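GARP domain-containing protein (Trypanosoma brucei brucei TREU927, PDB 6XZ6) acts as a trypanosome receptor that binds the host complement regulator factor H and increases transmission of the parasite to tsetse flies. Local coordinates at residues H156-L161 against D165-Y170. Residues are numbered along the deposited sequence; the frame is centred on the assembly and turned at random.
Sequences HNLRGL and DFAEEY
R159 and E168 form a salt bridge across the outer edge of two neighbouring helical segments, NE of R159 lying 2.8 Å from OE1 of E168. The N-H meets OE1 nearly along the carboxylate C-O axis, but the bond is bent, with an N-H...O angle of 145° and OE1 tilted somewhat from the guanidinium plane. Carboxylate and guanidinium planes stand 66° apart, so the pair is a single-point bridge through NE and not a flat, two-pronged one. The two side chains run side by side in the same direction; both leave the backbone with CG anti to N and then bend at chi2, which brings NE and OE1 together.

Deeper in the interface, A167 lies where the backbones come closest. Its small side chain points toward 156-161, consistent with the 4.9 Å between the CA atoms of R159 and A167, while the segment axes approach to 8.4 Å. L158 covers the inner side with one methyl: CD2 lies 4.1 Å from CB of A167 and 3.9 Å from CD2 of Y170, whose ring it approaches obliquely.

The apolar layer continues into the neighbouring helices. Y170 packs edge-to-face with Y111 and F115 of helix 67-125, and L158 also touches F115 as well as L16 of helix 4-61. On 165-170, F166 packs on V14 of the bound factor H chain and E169 makes a salt bridge to its K33.

The 161° angle between segment directions and the short connection between them identify an antiparallel helical hairpin, joining helix 148-161 to the long helix 165-208 at one end of the elongated helical bundle.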
ATOM      1  N   HIS A 156      10.904 -11.699  -1.005  1.00 18.12           N
ATOM      2  CA  HIS A 156      12.088 -12.519  -1.259  1.00 18.13           C
ATOM      3  C   HIS A 156      12.088 -13.729  -0.339  1.00 24.97           C
ATOM      4  O   HIS A 156      12.523 -14.790  -0.749  1.00 26.90           O
ATOM      5  CB  HIS A 156      13.381 -11.708  -1.034  1.00 19.01           C
ATOM      6  CG  HIS A 156      13.764 -10.858  -2.198  1.00 22.19           C
ATOM      7  ND1 HIS A 156      13.819  -9.488  -2.095  1.00 23.79           N
ATOM      8  CD2 HIS A 156      14.131 -11.217  -3.453  1.00 23.29           C
ATOM      9  CE1 HIS A 156      14.177  -9.050  -3.294  1.00 22.66           C
ATOM     10  NE2 HIS A 156      14.392 -10.057  -4.136  1.00 23.11           N
ATOM     11  N   ASN A 157      11.628 -13.571   0.921  1.00 20.98           N
ATOM     12  CA  ASN A 157      11.546 -14.662   1.871  1.00 20.23           C
ATOM     13  C   ASN A 157      10.549 -15.685   1.388  1.00 23.26           C
ATOM     14  O   ASN A 157      10.880 -16.862   1.380  1.00 27.17           O
ATOM     15  CB  ASN A 157      11.231 -14.168   3.283  1.00 20.80           C
ATOM     16  CG  ASN A 157      11.296 -15.276   4.289  1.00 56.66           C
ATOM     17  OD1 ASN A 157      12.350 -15.915   4.495  1.00 47.26           O
ATOM     18  ND2 ASN A 157      10.165 -15.554   4.926  1.00 54.71           N
ATOM     19  N   LEU A 158       9.386 -15.252   0.889  1.00 17.18           N
ATOM     20  CA  LEU A 158       8.361 -16.144   0.352  1.00 17.67           C
ATOM     21  C   LEU A 158       8.849 -16.899  -0.905  1.00 21.85           C
ATOM     22  O   LEU A 158       8.655 -18.098  -1.022  1.00 22.72           O
ATOM     23  CB  LEU A 158       7.081 -15.357   0.046  1.00 17.76           C
ATOM     24  CG  LEU A 158       5.903 -16.170  -0.471  1.00 22.50           C
ATOM     25  CD1 LEU A 158       5.151 -16.829   0.690  1.00 21.98           C
ATOM     26  CD2 LEU A 158       5.007 -15.313  -1.362  1.00 23.41           C
ATOM     27  N   ARG A 159       9.508 -16.194  -1.794  1.00 17.95           N
ATOM     28  CA  ARG A 159      10.049 -16.674  -3.040  1.00 17.71           C
ATOM     29  C   ARG A 159      11.172 -17.753  -2.817  1.00 22.96           C
ATOM     30  O   ARG A 159      11.364 -18.648  -3.682  1.00 23.27           O
ATOM     31  CB  ARG A 159      10.489 -15.438  -3.870  1.00 15.13           C
ATOM     32  CG  ARG A 159      11.081 -15.713  -5.242  1.00 18.40           C
ATOM     33  CD  ARG A 159      12.585 -15.921  -5.174  1.00 12.12           C
ATOM     34  NE  ARG A 159      13.149 -15.897  -6.511  1.00 16.99           N
ATOM     35  CZ  ARG A 159      14.294 -16.461  -6.863  1.00 30.91           C
ATOM     36  NH1 ARG A 159      15.020 -17.116  -5.970  1.00 21.65           N
ATOM     37  NH2 ARG A 159      14.702 -16.410  -8.122  1.00 26.28           N
ATOM     38  N   GLY A 160      11.869 -17.661  -1.676  1.00 18.27           N
ATOM     39  CA  GLY A 160      12.949 -18.579  -1.299  1.00 18.81           C
ATOM     40  C   GLY A 160      12.438 -19.859  -0.675  1.00 22.29           C
ATOM     41  O   GLY A 160      13.092 -20.894  -0.748  1.00 22.85           O
ATOM     42  N   LEU A 161      11.236 -19.796  -0.095  1.00 19.13           N
ATOM     43  CA  LEU A 161      10.533 -20.908   0.552  1.00 17.68           C
ATOM     44  C   LEU A 161       9.579 -21.662  -0.363  1.00 20.57           C
ATOM     45  O   LEU A 161       9.354 -22.848  -0.133  1.00 21.81           O
ATOM     46  CB  LEU A 161       9.767 -20.374   1.789  1.00 15.94           C
ATOM     47  CG  LEU A 161      10.644 -19.826   2.917  1.00 18.22           C
ATOM     48  CD1 LEU A 161       9.817 -19.084   3.896  1.00 18.40           C
ATOM     49  CD2 LEU A 161      11.418 -20.916   3.630  1.00 12.20           C
ATOM     50  N   ASP A 165       5.438 -20.795  -9.149  1.00 22.87           N
ATOM     51  CA  ASP A 165       5.497 -19.588  -9.965  1.00 22.01           C
ATOM     52  C   ASP A 165       4.805 -18.410  -9.283  1.00 25.81           C
ATOM     53  O   ASP A 165       5.260 -17.282  -9.417  1.00 26.03           O
ATOM     54  CB  ASP A 165       4.882 -19.856 -11.349  1.00 24.97           C
ATOM     55  CG  ASP A 165       5.849 -20.365 -12.419  1.00 37.21           C
ATOM     56  OD1 ASP A 165       7.082 -20.389 -12.149  1.00 37.11           O
ATOM     57  OD2 ASP A 165       5.369 -20.724 -13.549  1.00 39.87           O
ATOM     58  N   PHE A 166       3.723 -18.669  -8.542  1.00 23.23           N
ATOM     59  CA  PHE A 166       2.962 -17.652  -7.826  1.00 23.07           C
ATOM     60  C   PHE A 166       3.815 -16.772  -6.915  1.00 25.61           C
ATOM     61  O   PHE A 166       3.630 -15.556  -6.885  1.00 26.21           O
ATOM     62  CB  PHE A 166       1.825 -18.302  -7.026  1.00 25.45           C
ATOM     63  CG  PHE A 166       1.070 -17.321  -6.158  1.00 26.18           C
ATOM     64  CD1 PHE A 166       1.383 -17.175  -4.809  1.00 26.12           C
ATOM     65  CD2 PHE A 166       0.068 -16.517  -6.698  1.00 29.15           C
ATOM     66  CE1 PHE A 166       0.689 -16.266  -4.006  1.00 26.00           C
ATOM     67  CE2 PHE A 166      -0.618 -15.603  -5.895  1.00 31.25           C
ATOM     68  CZ  PHE A 166      -0.293 -15.477  -4.555  1.00 27.39           C
ATOM     69  N   ALA A 167       4.710 -17.402  -6.138  1.00 20.59           N
ATOM     70  CA  ALA A 167       5.639 -16.750  -5.217  1.00 18.20           C
ATOM     71  C   ALA A 167       6.641 -15.876  -5.971  1.00 18.73           C
ATOM     72  O   ALA A 167       6.984 -14.808  -5.486  1.00 19.95           O
ATOM     73  CB  ALA A 167       6.351 -17.798  -4.400  1.00 19.37           C
ATOM     74  N   GLU A 168       7.061 -16.289  -7.171  1.00 13.61           N
ATOM     75  CA  GLU A 168       7.956 -15.517  -8.045  1.00 14.33           C
ATOM     76  C   GLU A 168       7.211 -14.325  -8.635  1.00 21.25           C
ATOM     77  O   GLU A 168       7.752 -13.222  -8.640  1.00 22.41           O
ATOM     78  CB  GLU A 168       8.564 -16.408  -9.157  1.00 16.39           C
ATOM     79  CG  GLU A 168       9.484 -15.686 -10.125  1.00 22.30           C
ATOM     80  CD  GLU A 168      10.783 -15.100  -9.605  1.00 38.04           C
ATOM     81  OE1 GLU A 168      11.298 -15.594  -8.581  1.00 36.10           O
ATOM     82  OE2 GLU A 168      11.303 -14.157 -10.242  1.00 41.71           O
ATOM     83  N   GLU A 169       5.953 -14.528  -9.093  1.00 18.85           N
ATOM     84  CA  GLU A 169       5.123 -13.444  -9.620  1.00 18.00           C
ATOM     85  C   GLU A 169       4.750 -12.474  -8.489  1.00 19.58           C
ATOM     86  O   GLU A 169       4.756 -11.277  -8.724  1.00 20.97           O
ATOM     87  CB  GLU A 169       3.929 -13.993 -10.392  1.00 20.28           C
ATOM     88  CG  GLU A 169       2.914 -12.973 -10.879  1.00 38.49           C
ATOM     89  CD  GLU A 169       1.507 -13.542 -10.867  1.00 72.38           C
ATOM     90  OE1 GLU A 169       0.919 -13.695  -9.766  1.00 70.83           O
ATOM     91  OE2 GLU A 169       1.010 -13.878 -11.965  1.00 69.77           O
ATOM     92  N   TYR A 170       4.559 -12.954  -7.256  1.00 14.48           N
ATOM     93  CA  TYR A 170       4.330 -12.053  -6.116  1.00 14.67           C
ATOM     94  C   TYR A 170       5.548 -11.176  -5.880  1.00 20.20           C
ATOM     95  O   TYR A 170       5.376  -9.976  -5.742  1.00 22.36           O
ATOM     96  CB  TYR A 170       3.932 -12.781  -4.818  1.00 15.62           C
ATOM     97  CG  TYR A 170       3.788 -11.823  -3.655  1.00 16.39           C
ATOM     98  CD1 TYR A 170       2.687 -10.968  -3.560  1.00 17.34           C
ATOM     99  CD2 TYR A 170       4.794 -11.694  -2.707  1.00 17.45           C
ATOM    100  CE1 TYR A 170       2.579 -10.033  -2.525  1.00 16.30           C
ATOM    101  CE2 TYR A 170       4.708 -10.749  -1.684  1.00 18.55           C
ATOM    102  CZ  TYR A 170       3.602  -9.910  -1.605  1.00 25.35           C
ATOM    103  OH  TYR A 170       3.501  -8.993  -0.584  1.00 24.15           O
TER